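Local atomic coordinates of YesW protein (Bacillus subtilis, PDB entry 2ZUX), a protein that cleaves the rhamnogalacturonan of plant cell-wall pectin by endo-type elimination, releasing oligosaccharides, and requires calcium or manganese for activity. Residues G20-L28 with D506-E514; L8-K16 with S81-P90. All blocks are in the same frame, centred on the assembly; numbering follows the deposited sequence.

How the contacts relate
Contacts 1 and 2 illustrate how one strand pair can face two different kinds of neighbour. Strands 13-17 and 20-24 lie side by side in the N-terminal sheet, and each contact takes one of them to a further partner. Contact 1 is wholly buried and joins 20-28 to 506-514 of the C-terminal propeller region through a serine bond, an arginine and waters, on a loop that is itself shaped round calcium. Contact 2 is only partly buried and stays within the N-terminal domain, where a parallel strand pair is extended by a carboxylate gripping a neighbouring turn. They touch directly: Gly-509 N lies 2.7 Å from Gly-11 O, a probable hydrogen bond.

Contact 1: residues G20-L28 with D506-E514; sequences GIFVSWRFL and DLLGDWREE. With CA (calcium ion), chain E.
Ser-24 and Asp-510 both set their first side-chain atom between backbone N and carbonyl carbon (chi1 85° and 71°): the first turn brings OG of Ser-24 to the N-H of Asp-510, the second puts the carboxylate beside Ser-24 CB. OG of Ser-24 accepts the backbone N-H of Asp-510, N to OG 3.0 Å, while CB of Ser-24 lies 3.9 Å from CG of Asp-510. Beside them Gly-509 slips its CA to 3.2 Å from Ser-24 OG, where a CB would clash. Arg-512, bent at chi2 and chi3, grips the same carboxylate side-on, NE to OD1 and NH1 to OD2, and its NH1 then meets the edge of the Phe-22 ring at CZ, 3.8 Å away; NH2 bonds to Ile-532 O. Arg-26, extended from CG to NE, runs along the loop: CG packs 3.4 Å from Gly-509 O, and NE donates to a water that lies 2.9 Å from Gly-509 O. Its NH1 turns instead to Asn-9 O. Seven bonds hold the calcium: OD1 of Asp-506, both carboxylate oxygens of Glu-514, the carbonyls of Leu-508, Asp-510 and Arg-512, and a water. The N-terminal sheet thus packs, without ligating, on a calcium-binding loop between strands 503-505 and 514-519 of the propeller domain.

Contact 2: residues L8-K16 with S81-P90; sequences LNRGLVAVK and SEKASVWAQP
Glu-82 lays its carboxylate against the turn at Asn-9 to Leu-12 and takes a backbone N-H with each oxygen. OE1 accepts from Arg-10 N at 3.2 Å, close to the carboxylate plane on the syn side, and OE2 accepts from Leu-12 N at 3.1 Å, nearly along its C-O axis. Over this carboxylate the amide of Asn-9 is stacked, the planes only 9° apart. A water joins OE2 to Leu-12 O. Were Glu-82 replaced by alanine, the N-H groups of Arg-10 and Leu-12 would probably lose these acceptors, and the Asn-9 amide its stacking partner.

Further along, the segments run parallel. Trp-87 N donates almost straight to Ala-14 O at 2.8 Å (176°), and Lys-16 N returns a bond to Trp-87 O. One face of the indole carries CG2 of Val-13, 3.4 Å from Trp-87 CZ2, and CG2 of Val-15, both offset toward the rim. Val-13 sets CG1 between backbone N and carbonyl carbon (chi1 73°), leaving CG2 anti to N. Toward the other side of the sheet, Ala-14 CB approaches Val-86 CG2, while earlier in the segments Leu-12 CG rests 3.7 Å from Ala-84 CB. At the exposed end Lys-16 NZ donates to Ala-88 O.

In the second shell, Asn-9 OD1 closes an Asx turn by accepting from Gly-11 N, so the residue stacked on the carboxylate also shapes the turn that Glu-82 binds. Water bridges Ala-14 N to Ser-85 O. Arg-10 sends its guanidinium to Arg-26 O and Glu-31, while Tyr-67 packs against Ala-14 and Val-86. Strands 13-17 and 76-87 are the parallel pair of the N-terminal mixed sheet, and the carboxylate and waters probably make up for their few direct backbone bonds.

Contact 1: residues G20-L28 with D506-E514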
ATOM      1  N   GLY A  20      28.311   6.758  14.419  1.00 22.96           N
ATOM      2  CA  GLY A  20      27.514   7.149  15.575  1.00 21.71           C
ATOM      3  C   GLY A  20      26.082   6.661  15.465  1.00 20.58           C
ATOM      4  O   GLY A  20      25.762   5.818  14.621  1.00 21.16           O
ATOM      5  N   ILE A  21      25.220   7.181  16.327  1.00 19.21           N
ATOM      6  CA  ILE A  21      23.826   6.759  16.357  1.00 18.03           C
ATOM      7  C   ILE A  21      22.988   7.665  15.459  1.00 17.03           C
ATOM      8  O   ILE A  21      22.907   8.872  15.686  1.00 17.38           O
ATOM      9  CB  ILE A  21      23.263   6.751  17.799  1.00 18.14           C
ATOM     10  CG1 ILE A  21      24.189   5.964  18.746  1.00 18.00           C
ATOM     11  CG2 ILE A  21      21.825   6.226  17.827  1.00 17.90           C
ATOM     12  CD1 ILE A  21      24.470   4.519  18.332  1.00 18.84           C
ATOM     13  N   PHE A  22      22.399   7.081  14.420  1.00 15.59           N
ATOM     14  CA  PHE A  22      21.481   7.813  13.557  1.00 14.47           C
ATOM     15  C   PHE A  22      20.096   7.833  14.183  1.00 14.21           C
ATOM     16  O   PHE A  22      19.530   6.786  14.483  1.00 13.85           O
ATOM     17  CB  PHE A  22      21.431   7.196  12.160  1.00 14.37           C
ATOM     18  CG  PHE A  22      20.488   7.898  11.232  1.00 13.91           C
ATOM     19  CD1 PHE A  22      20.923   8.959  10.448  1.00 14.13           C
ATOM     20  CD2 PHE A  22      19.155   7.510  11.155  1.00 14.70           C
ATOM     21  CE1 PHE A  22      20.037   9.613   9.591  1.00 16.05           C
ATOM     22  CE2 PHE A  22      18.276   8.164  10.306  1.00 14.85           C
ATOM     23  CZ  PHE A  22      18.720   9.213   9.528  1.00 15.33           C
ATOM     24  N   VAL A  23      19.558   9.035  14.366  1.00 13.73           N
ATOM     25  CA  VAL A  23      18.253   9.230  14.991  1.00 13.46           C
ATOM     26  C   VAL A  23      17.337   9.942  13.994  1.00 13.41           C
ATOM     27  O   VAL A  23      17.736  10.926  13.381  1.00 13.08           O
ATOM     28  CB  VAL A  23      18.374  10.079  16.298  1.00 13.80           C
ATOM     29  CG1 VAL A  23      17.042  10.220  16.996  1.00 14.06           C
ATOM     30  CG2 VAL A  23      19.407   9.470  17.260  1.00 13.73           C
ATOM     31  N   SER A  24      16.120   9.441  13.809  1.00 12.62           N
ATOM     32  CA  SER A  24      15.136  10.166  12.997  1.00 12.38           C
ATOM     33  C   SER A  24      13.744  10.035  13.586  1.00 11.86           C
ATOM     34  O   SER A  24      13.465   9.144  14.396  1.00 12.00           O
ATOM     35  CB  SER A  24      15.193   9.805  11.497  1.00 12.74           C
ATOM     36  OG  SER A  24      14.437   8.643  11.181  1.00 12.13           O
ATOM     37  N   TRP A  25      12.882  10.975  13.212  1.00 11.45           N
ATOM     38  CA  TRP A  25      11.553  11.061  13.799  1.00 11.47           C
ATOM     39  C   TRP A  25      10.599  11.795  12.864  1.00 10.97           C
ATOM     40  O   TRP A  25      11.018  12.347  11.838  1.00 11.35           O
ATOM     41  CB  TRP A  25      11.602  11.738  15.185  1.00 11.88           C
ATOM     42  CG  TRP A  25      12.107  13.164  15.174  1.00 11.36           C
ATOM     43  CD1 TRP A  25      11.354  14.303  15.086  1.00 12.23           C
ATOM     44  CD2 TRP A  25      13.477  13.594  15.250  1.00 11.98           C
ATOM     45  NE1 TRP A  25      12.170  15.418  15.110  1.00 12.44           N
ATOM     46  CE2 TRP A  25      13.474  15.010  15.216  1.00 11.55           C
ATOM     47  CE3 TRP A  25      14.704  12.922  15.349  1.00 12.29           C
ATOM     48  CZ2 TRP A  25      14.653  15.765  15.263  1.00 12.50           C
ATOM     49  CZ3 TRP A  25      15.879  13.674  15.404  1.00 13.02           C
ATOM     50  CH2 TRP A  25      15.841  15.080  15.355  1.00 12.19           C
ATOM     51  N   ARG A  26       9.323  11.782  13.221  1.00 11.12           N
ATOM     52  CA  ARG A  26       8.281  12.358  12.381  1.00 11.49           C
ATOM     53  C   ARG A  26       8.124  13.848  12.570  1.00 11.77           C
ATOM     54  O   ARG A  26       8.231  14.361  13.688  1.00 12.33           O
ATOM     55  CB  ARG A  26       6.936  11.724  12.704  1.00 11.48           C
ATOM     56  CG  ARG A  26       6.832  10.255  12.393  1.00 12.31           C
ATOM     57  CD  ARG A  26       5.593   9.672  13.017  1.00 12.96           C
ATOM     58  NE  ARG A  26       5.343   8.318  12.544  1.00 13.42           N
ATOM     59  CZ  ARG A  26       4.760   7.352  13.251  1.00 12.59           C
ATOM     60  NH1 ARG A  26       4.396   7.545  14.514  1.00 12.80           N
ATOM     61  NH2 ARG A  26       4.558   6.168  12.685  1.00 14.05           N
ATOM     62  N   PHE A  27       7.843  14.519  11.458  1.00 11.65           N
ATOM     63  CA  PHE A  27       7.243  15.845  11.458  1.00 12.12           C
ATOM     64  C   PHE A  27       5.754  15.570  11.256  1.00 12.33           C
ATOM     65  O   PHE A  27       5.345  15.088  10.196  1.00 12.30           O
ATOM     66  CB  PHE A  27       7.863  16.647  10.311  1.00 12.35           C
ATOM     67  CG  PHE A  27       7.392  18.084  10.190  1.00 13.06           C
ATOM     68  CD1 PHE A  27       7.126  18.879  11.309  1.00 14.20           C
ATOM     69  CD2 PHE A  27       7.278  18.656   8.926  1.00 13.35           C
ATOM     70  CE1 PHE A  27       6.718  20.214  11.148  1.00 15.29           C
ATOM     71  CE2 PHE A  27       6.885  19.985   8.760  1.00 13.90           C
ATOM     72  CZ  PHE A  27       6.606  20.760   9.870  1.00 14.35           C
ATOM     73  N   LEU A  28       4.955  15.821  12.289  1.00 12.45           N
ATOM     74  CA  LEU A  28       3.543  15.426  12.297  1.00 12.96           C
ATOM     75  C   LEU A  28       2.664  16.440  11.588  1.00 13.70           C
ATOM     76  O   LEU A  28       2.929  17.643  11.644  1.00 13.51           O
ATOM     77  CB  LEU A  28       3.055  15.223  13.738  1.00 13.18           C
ATOM     78  CG  LEU A  28       3.741  14.095  14.520  1.00 13.19           C
ATOM     79  CD1 LEU A  28       3.407  14.199  15.998  1.00 14.68           C
ATOM     80  CD2 LEU A  28       3.377  12.707  13.983  1.00 13.27           C
ATOM     81  N   ASP A 506       6.463   4.714   4.878  1.00  9.77           N
ATOM     82  CA  ASP A 506       7.041   5.537   5.948  1.00  9.64           C
ATOM     83  C   ASP A 506       6.313   5.229   7.252  1.00 10.59           C
ATOM     84  O   ASP A 506       5.309   5.871   7.585  1.00 11.16           O
ATOM     85  CB  ASP A 506       6.935   7.023   5.627  1.00  9.99           C
ATOM     86  CG  ASP A 506       7.411   7.896   6.769  1.00 10.09           C
ATOM     87  OD1 ASP A 506       8.191   7.407   7.623  1.00 10.56           O
ATOM     88  OD2 ASP A 506       7.007   9.067   6.807  1.00 10.37           O
ATOM     89  N   LEU A 507       6.816   4.237   7.981  1.00 10.76           N
ATOM     90  CA  LEU A 507       6.128   3.794   9.190  1.00 12.50           C
ATOM     91  C   LEU A 507       6.803   4.208  10.495  1.00 12.02           C
ATOM     92  O   LEU A 507       6.207   4.068  11.551  1.00 11.74           O
ATOM     93  CB  LEU A 507       5.815   2.291   9.156  1.00 14.29           C
ATOM     94  CG  LEU A 507       6.838   1.264   8.696  1.00 16.52           C
ATOM     95  CD1 LEU A 507       7.948   1.089   9.711  1.00 19.56           C
ATOM     96  CD2 LEU A 507       6.154  -0.082   8.445  1.00 14.85           C
ATOM     97  N   LEU A 508       8.034   4.702  10.415  1.00 11.97           N
ATOM     98  CA  LEU A 508       8.721   5.268  11.583  1.00 12.42           C
ATOM     99  C   LEU A 508       9.783   6.245  11.105  1.00 11.84           C
ATOM    100  O   LEU A 508      10.081   6.310   9.918  1.00 11.37           O
ATOM    101  CB  LEU A 508       9.331   4.186  12.480  1.00 13.82           C
ATOM    102  CG  LEU A 508      10.165   3.076  11.867  1.00 15.69           C
ATOM    103  CD1 LEU A 508      11.595   3.520  11.626  1.00 16.71           C
ATOM    104  CD2 LEU A 508      10.138   1.837  12.782  1.00 17.36           C
ATOM    105  N   GLY A 509      10.335   7.028  12.023  1.00 11.47           N
ATOM    106  CA  GLY A 509      11.398   7.957  11.672  1.00 11.06           C
ATOM    107  C   GLY A 509      10.914   9.091  10.789  1.00 10.55           C
ATOM    108  O   GLY A 509       9.721   9.415  10.779  1.00 10.44           O
ATOM    109  N   ASP A 510      11.852   9.677  10.048  1.00 10.73           N
ATOM    110  CA  ASP A 510      11.540  10.800   9.168  1.00 10.86           C
ATOM    111  C   ASP A 510      10.900  10.347   7.861  1.00 11.09           C
ATOM    112  O   ASP A 510      10.529   9.182   7.710  1.00 10.70           O
ATOM    113  CB  ASP A 510      12.772  11.704   8.945  1.00 10.91           C
ATOM    114  CG  ASP A 510      13.851  11.069   8.066  1.00 11.58           C
ATOM    115  OD1 ASP A 510      13.600  10.061   7.361  1.00 11.17           O
ATOM    116  OD2 ASP A 510      14.969  11.634   8.043  1.00 12.94           O
ATOM    117  N   TRP A 511      10.777  11.272   6.920  1.00 10.90           N
ATOM    118  CA  TRP A 511       9.944  11.079   5.737  1.00 10.42           C
ATOM    119  C   TRP A 511      10.371   9.962   4.791  1.00 10.20           C
ATOM    120  O   TRP A 511       9.569   9.553   3.946  1.00 10.29           O
ATOM    121  CB  TRP A 511       9.815  12.393   4.967  1.00 11.03           C
ATOM    122  CG  TRP A 511      11.105  12.901   4.398  1.00 10.33           C
ATOM    123  CD1 TRP A 511      12.043  13.652   5.046  1.00 11.93           C
ATOM    124  CD2 TRP A 511      11.595  12.715   3.059  1.00 10.31           C
ATOM    125  NE1 TRP A 511      13.091  13.939   4.197  1.00 11.73           N
ATOM    126  CE2 TRP A 511      12.848  13.368   2.976  1.00 11.04           C
ATOM    127  CE3 TRP A 511      11.103  12.049   1.924  1.00 10.27           C
ATOM    128  CZ2 TRP A 511      13.608  13.389   1.799  1.00 11.73           C
ATOM    129  CZ3 TRP A 511      11.865  12.075   0.754  1.00 11.89           C
ATOM    130  CH2 TRP A 511      13.103  12.736   0.706  1.00 11.70           C
ATOM    131  N   ARG A 512      11.599   9.461   4.904  1.00  9.39           N
ATOM    132  CA  ARG A 512      11.990   8.365   4.023  1.00  9.69           C
ATOM    133  C   ARG A 512      11.170   7.114   4.336  1.00  9.10           C
ATOM    134  O   ARG A 512      10.658   6.949   5.444  1.00  9.63           O
ATOM    135  CB  ARG A 512      13.490   8.088   4.085  1.00  9.56           C
ATOM    136  CG  ARG A 512      14.328   8.976   3.152  1.00  9.74           C
ATOM    137  CD  ARG A 512      14.511  10.405   3.674  1.00 10.16           C
ATOM    138  NE  ARG A 512      15.171  10.473   4.981  1.00 10.34           N
ATOM    139  CZ  ARG A 512      16.483  10.364   5.172  1.00 10.90           C
ATOM    140  NH1 ARG A 512      16.974  10.449   6.399  1.00 12.10           N
ATOM    141  NH2 ARG A 512      17.305  10.165   4.148  1.00 11.05           N
ATOM    142  N   GLU A 513      11.027   6.245   3.342  1.00  9.34           N
ATOM    143  CA  GLU A 513      10.205   5.060   3.487  1.00  9.37           C
ATOM    144  C   GLU A 513      10.993   3.882   4.048  1.00  9.69           C
ATOM    145  O   GLU A 513      12.121   3.646   3.652  1.00 10.06           O
ATOM    146  CB  GLU A 513       9.608   4.704   2.131  1.00  9.44           C
ATOM    147  CG  GLU A 513       8.777   5.823   1.536  1.00  9.51           C
ATOM    148  CD  GLU A 513       8.212   5.466   0.183  1.00  9.72           C
ATOM    149  OE1 GLU A 513       8.899   5.746  -0.820  1.00  9.40           O
ATOM    150  OE2 GLU A 513       7.102   4.887   0.141  1.00  9.82           O
ATOM    151  N   GLU A 514      10.374   3.161   4.977  1.00  9.19           N
ATOM    152  CA  GLU A 514      10.928   1.908   5.489  1.00  9.63           C
ATOM    153  C   GLU A 514      10.545   0.773   4.555  1.00  9.92           C
ATOM    154  O   GLU A 514       9.579   0.876   3.779  1.00 10.00           O
ATOM    155  CB  GLU A 514      10.389   1.610   6.886  1.00  9.80           C
ATOM    156  CG  GLU A 514      10.993   2.453   8.005  1.00  9.62           C
ATOM    157  CD  GLU A 514      10.778   3.953   7.823  1.00  9.53           C
ATOM    158  OE1 GLU A 514       9.609   4.395   7.707  1.00  9.83           O
ATOM    159  OE2 GLU A 514      11.787   4.701   7.786  1.00 10.23           O
TER
HETATM  160 CA    CA E 631      10.519   6.837   7.738  1.00  9.78          CA
HETATM  161  O   HOH W   1       7.319   7.812  10.348  1.00 13.91           O
HETATM  162  O   HOH W   2       4.353   7.212   9.787  1.00 15.94           O
HETATM  163  O   HOH W   3      12.856   7.527   7.914  1.00 10.63           O

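Contact 2: residues L8-K16 with S81-P90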
ATOM      1  N   LEU A   8      -0.565   9.944  15.536  1.00 13.29           N
ATOM      2  CA  LEU A   8       0.698   9.219  15.526  1.00 12.96           C
ATOM      3  C   LEU A   8       1.615   9.732  16.614  1.00 13.19           C
ATOM      4  O   LEU A   8       1.600  10.926  16.946  1.00 13.45           O
ATOM      5  CB  LEU A   8       1.375   9.332  14.151  1.00 13.18           C
ATOM      6  CG  LEU A   8       0.659   8.626  12.986  1.00 12.63           C
ATOM      7  CD1 LEU A   8       1.396   8.861  11.674  1.00 13.16           C
ATOM      8  CD2 LEU A   8       0.465   7.123  13.225  1.00 12.69           C
ATOM      9  N   ASN A   9       2.408   8.828  17.182  1.00 12.76           N
ATOM     10  CA  ASN A   9       3.432   9.244  18.130  1.00 13.02           C
ATOM     11  C   ASN A   9       4.631   9.818  17.363  1.00 12.74           C
ATOM     12  O   ASN A   9       4.556  10.017  16.150  1.00 12.97           O
ATOM     13  CB  ASN A   9       3.779   8.120  19.131  1.00 13.20           C
ATOM     14  CG  ASN A   9       4.625   6.999  18.531  1.00 13.39           C
ATOM     15  OD1 ASN A   9       5.097   7.079  17.390  1.00 12.68           O
ATOM     16  ND2 ASN A   9       4.839   5.947  19.322  1.00 14.53           N
ATOM     17  N   ARG A  10       5.733  10.091  18.046  1.00 12.43           N
ATOM     18  CA  ARG A  10       6.851  10.770  17.405  1.00 12.74           C
ATOM     19  C   ARG A  10       7.552   9.897  16.358  1.00 12.51           C
ATOM     20  O   ARG A  10       8.279  10.410  15.502  1.00 12.36           O
ATOM     21  CB  ARG A  10       7.828  11.266  18.479  1.00 13.02           C
ATOM     22  CG  ARG A  10       8.961  12.164  17.990  1.00 13.84           C
ATOM     23  CD  ARG A  10       8.466  13.305  17.108  1.00 15.56           C
ATOM     24  NE  ARG A  10       7.618  14.246  17.834  1.00 15.44           N
ATOM     25  CZ  ARG A  10       6.951  15.254  17.277  1.00 15.38           C
ATOM     26  NH1 ARG A  10       7.013  15.462  15.966  1.00 14.70           N
ATOM     27  NH2 ARG A  10       6.223  16.065  18.034  1.00 15.96           N
ATOM     28  N   GLY A  11       7.324   8.587  16.417  1.00 12.45           N
ATOM     29  CA  GLY A  11       7.970   7.652  15.496  1.00 12.82           C
ATOM     30  C   GLY A  11       9.482   7.653  15.642  1.00 12.73           C
ATOM     31  O   GLY A  11      10.208   7.346  14.701  1.00 13.02           O
ATOM     32  N   LEU A  12       9.964   8.007  16.832  1.00 12.47           N
ATOM     33  CA  LEU A  12      11.395   8.121  17.078  1.00 12.67           C
ATOM     34  C   LEU A  12      12.099   6.777  16.888  1.00 12.81           C
ATOM     35  O   LEU A  12      11.636   5.755  17.397  1.00 13.64           O
ATOM     36  CB  LEU A  12      11.654   8.687  18.484  1.00 12.66           C
ATOM     37  CG  LEU A  12      13.104   8.977  18.862  1.00 13.22           C
ATOM     38  CD1 LEU A  12      13.689  10.061  17.978  1.00 13.91           C
ATOM     39  CD2 LEU A  12      13.168   9.396  20.324  1.00 13.74           C
ATOM     40  N   VAL A  13      13.198   6.793  16.141  1.00 12.89           N
ATOM     41  CA  VAL A  13      14.015   5.605  15.907  1.00 13.52           C
ATOM     42  C   VAL A  13      15.493   5.983  16.030  1.00 13.67           C
ATOM     43  O   VAL A  13      15.884   7.099  15.677  1.00 13.75           O
ATOM     44  CB  VAL A  13      13.688   4.950  14.520  1.00 13.76           C
ATOM     45  CG1 VAL A  13      14.226   5.777  13.360  1.00 14.61           C
ATOM     46  CG2 VAL A  13      14.218   3.528  14.446  1.00 14.57           C
ATOM     47  N   ALA A  14      16.296   5.064  16.563  1.00 13.74           N
ATOM     48  CA  ALA A  14      17.729   5.265  16.731  1.00 14.00           C
ATOM     49  C   ALA A  14      18.441   4.013  16.265  1.00 13.71           C
ATOM     50  O   ALA A  14      18.083   2.902  16.667  1.00 14.33           O
ATOM     51  CB  ALA A  14      18.070   5.565  18.188  1.00 14.02           C
ATOM     52  N   VAL A  15      19.425   4.194  15.393  1.00 13.81           N
ATOM     53  CA  VAL A  15      20.074   3.074  14.729  1.00 14.31           C
ATOM     54  C   VAL A  15      21.582   3.241  14.813  1.00 15.24           C
ATOM     55  O   VAL A  15      22.119   4.299  14.474  1.00 15.02           O
ATOM     56  CB  VAL A  15      19.648   2.963  13.238  1.00 13.55           C
ATOM     57  CG1 VAL A  15      20.277   1.735  12.576  1.00 13.37           C
ATOM     58  CG2 VAL A  15      18.124   2.922  13.090  1.00 14.34           C
ATOM     59  N   LYS A  16      22.257   2.194  15.272  1.00 16.94           N
ATOM     60  CA  LYS A  16      23.708   2.190  15.354  1.00 18.70           C
ATOM     61  C   LYS A  16      24.326   2.164  13.957  1.00 18.92           C
ATOM     62  O   LYS A  16      23.921   1.371  13.100  1.00 18.85           O
ATOM     63  CB  LYS A  16      24.173   0.983  16.172  1.00 18.82           C
ATOM     64  CG  LYS A  16      25.641   0.983  16.564  1.00 20.60           C
ATOM     65  CD  LYS A  16      26.003  -0.334  17.255  1.00 21.05           C
ATOM     66  CE  LYS A  16      26.207  -1.464  16.245  1.00 24.33           C
ATOM     67  NZ  LYS A  16      25.876  -2.821  16.776  1.00 25.98           N
ATOM     68  N   SER A  81       8.979  12.923  23.801  1.00 20.58           N
ATOM     69  CA  SER A  81       8.424  11.815  23.041  1.00 20.27           C
ATOM     70  C   SER A  81       8.540  10.524  23.837  1.00 20.71           C
ATOM     71  O   SER A  81       9.145  10.493  24.912  1.00 20.88           O
ATOM     72  CB  SER A  81       9.219  11.646  21.753  1.00 19.83           C
ATOM     73  OG  SER A  81      10.547  11.251  22.052  1.00 18.05           O
ATOM     74  N   GLU A  82       7.970   9.455  23.288  1.00 20.98           N
ATOM     75  CA  GLU A  82       8.279   8.110  23.740  1.00 21.20           C
ATOM     76  C   GLU A  82       9.793   7.876  23.667  1.00 21.33           C
ATOM     77  O   GLU A  82      10.489   8.478  22.843  1.00 20.91           O
ATOM     78  CB  GLU A  82       7.510   7.077  22.899  1.00 21.11           C
ATOM     79  CG  GLU A  82       8.039   6.841  21.469  1.00 21.15           C
ATOM     80  CD  GLU A  82       7.654   7.917  20.445  1.00 20.51           C
ATOM     81  OE1 GLU A  82       6.859   8.840  20.763  1.00 20.52           O
ATOM     82  OE2 GLU A  82       8.165   7.815  19.301  1.00 17.78           O
ATOM     83  N   LYS A  83      10.301   7.018  24.544  1.00 21.63           N
ATOM     84  CA  LYS A  83      11.717   6.659  24.548  1.00 21.80           C
ATOM     85  C   LYS A  83      12.048   5.680  23.427  1.00 21.49           C
ATOM     86  O   LYS A  83      11.279   4.757  23.160  1.00 21.62           O
ATOM     87  CB  LYS A  83      12.110   6.036  25.888  1.00 22.31           C
ATOM     88  CG  LYS A  83      12.140   7.018  27.036  1.00 24.03           C
ATOM     89  CD  LYS A  83      12.628   6.357  28.321  1.00 26.61           C
ATOM     90  CE  LYS A  83      12.748   7.373  29.451  1.00 28.03           C
ATOM     91  NZ  LYS A  83      13.790   8.407  29.174  1.00 30.23           N
ATOM     92  N   ALA A  84      13.192   5.891  22.782  1.00 20.82           N
ATOM     93  CA  ALA A  84      13.682   4.974  21.757  1.00 20.38           C
ATOM     94  C   ALA A  84      15.017   4.364  22.151  1.00 20.42           C
ATOM     95  O   ALA A  84      15.950   5.074  22.522  1.00 20.64           O
ATOM     96  CB  ALA A  84      13.806   5.689  20.407  1.00 20.19           C
ATOM     97  N   SER A  85      15.109   3.041  22.069  1.00 20.19           N
ATOM     98  CA  SER A  85      16.387   2.368  22.259  1.00 20.32           C
ATOM     99  C   SER A  85      17.099   2.241  20.911  1.00 19.73           C
ATOM    100  O   SER A  85      16.499   2.494  19.861  1.00 20.14           O
ATOM    101  CB  SER A  85      16.190   0.999  22.917  1.00 20.72           C
ATOM    102  OG  SER A  85      15.317   0.189  22.157  1.00 22.62           O
ATOM    103  N   VAL A  86      18.372   1.864  20.942  1.00 18.58           N
ATOM    104  CA  VAL A  86      19.202   1.816  19.737  1.00 17.76           C
ATOM    105  C   VAL A  86      19.126   0.453  19.061  1.00 17.06           C
ATOM    106  O   VAL A  86      19.369  -0.583  19.697  1.00 17.03           O
ATOM    107  CB  VAL A  86      20.688   2.146  20.056  1.00 17.76           C
ATOM    108  CG1 VAL A  86      21.573   1.954  18.835  1.00 18.39           C
ATOM    109  CG2 VAL A  86      20.826   3.570  20.588  1.00 17.61           C
ATOM    110  N   TRP A  87      18.797   0.452  17.770  1.00 16.08           N
ATOM    111  CA  TRP A  87      18.829  -0.771  16.977  1.00 15.52           C
ATOM    112  C   TRP A  87      20.268  -1.211  16.782  1.00 15.92           C
ATOM    113  O   TRP A  87      21.080  -0.480  16.211  1.00 16.22           O
ATOM    114  CB  TRP A  87      18.239  -0.530  15.594  1.00 14.93           C
ATOM    115  CG  TRP A  87      16.784  -0.217  15.513  1.00 14.27           C
ATOM    116  CD1 TRP A  87      15.937   0.148  16.526  1.00 14.66           C
ATOM    117  CD2 TRP A  87      16.010  -0.208  14.315  1.00 13.49           C
ATOM    118  NE1 TRP A  87      14.672   0.377  16.019  1.00 14.59           N
ATOM    119  CE2 TRP A  87      14.694   0.155  14.665  1.00 13.84           C
ATOM    120  CE3 TRP A  87      16.306  -0.483  12.976  1.00 12.94           C
ATOM    121  CZ2 TRP A  87      13.671   0.258  13.713  1.00 14.15           C
ATOM    122  CZ3 TRP A  87      15.292  -0.385  12.034  1.00 13.83           C
ATOM    123  CH2 TRP A  87      13.992  -0.014  12.408  1.00 14.59           C
ATOM    124  N   ALA A  88      20.566  -2.426  17.225  1.00 16.25           N
ATOM    125  CA  ALA A  88      21.914  -2.962  17.112  1.00 16.28           C
ATOM    126  C   ALA A  88      22.230  -3.492  15.712  1.00 16.11           C
ATOM    127  O   ALA A  88      23.389  -3.778  15.402  1.00 17.23           O
ATOM    128  CB  ALA A  88      22.136  -4.041  18.154  1.00 16.80           C
ATOM    129  N   GLN A  89      21.198  -3.615  14.877  1.00 14.94           N
ATOM    130  CA  GLN A  89      21.344  -3.997  13.471  1.00 14.37           C
ATOM    131  C   GLN A  89      20.674  -2.921  12.603  1.00 13.59           C
ATOM    132  O   GLN A  89      19.872  -2.136  13.115  1.00 13.68           O
ATOM    133  CB  GLN A  89      20.709  -5.364  13.222  1.00 13.90           C
ATOM    134  CG  GLN A  89      21.383  -6.517  13.983  1.00 15.06           C
ATOM    135  CD  GLN A  89      20.544  -7.769  13.988  1.00 15.55           C
ATOM    136  OE1 GLN A  89      19.354  -7.734  14.315  1.00 17.83           O
ATOM    137  NE2 GLN A  89      21.154  -8.889  13.631  1.00 14.95           N
ATOM    138  N   PRO A  90      21.025  -2.847  11.298  1.00 13.84           N
ATOM    139  CA  PRO A  90      20.401  -1.836  10.412  1.00 13.50           C
ATOM    140  C   PRO A  90      18.894  -2.042  10.175  1.00 13.13           C
ATOM    141  O   PRO A  90      18.228  -1.183   9.584  1.00 13.21           O
ATOM    142  CB  PRO A  90      21.177  -1.982   9.097  1.00 13.89           C
ATOM    143  CG  PRO A  90      22.425  -2.749   9.449  1.00 15.21           C
ATOM    144  CD  PRO A  90      22.047  -3.637  10.589  1.00 13.87           C
TER
HETATM  145  O   HOH W   4       9.338   5.420  18.863  1.00 17.18           O
HETATM  146  O   HOH W   5      14.814   2.953  17.956  1.00 17.35           O
HETATM  147  O   HOH W   6      22.756  -0.944  13.625  1.00 26.17           O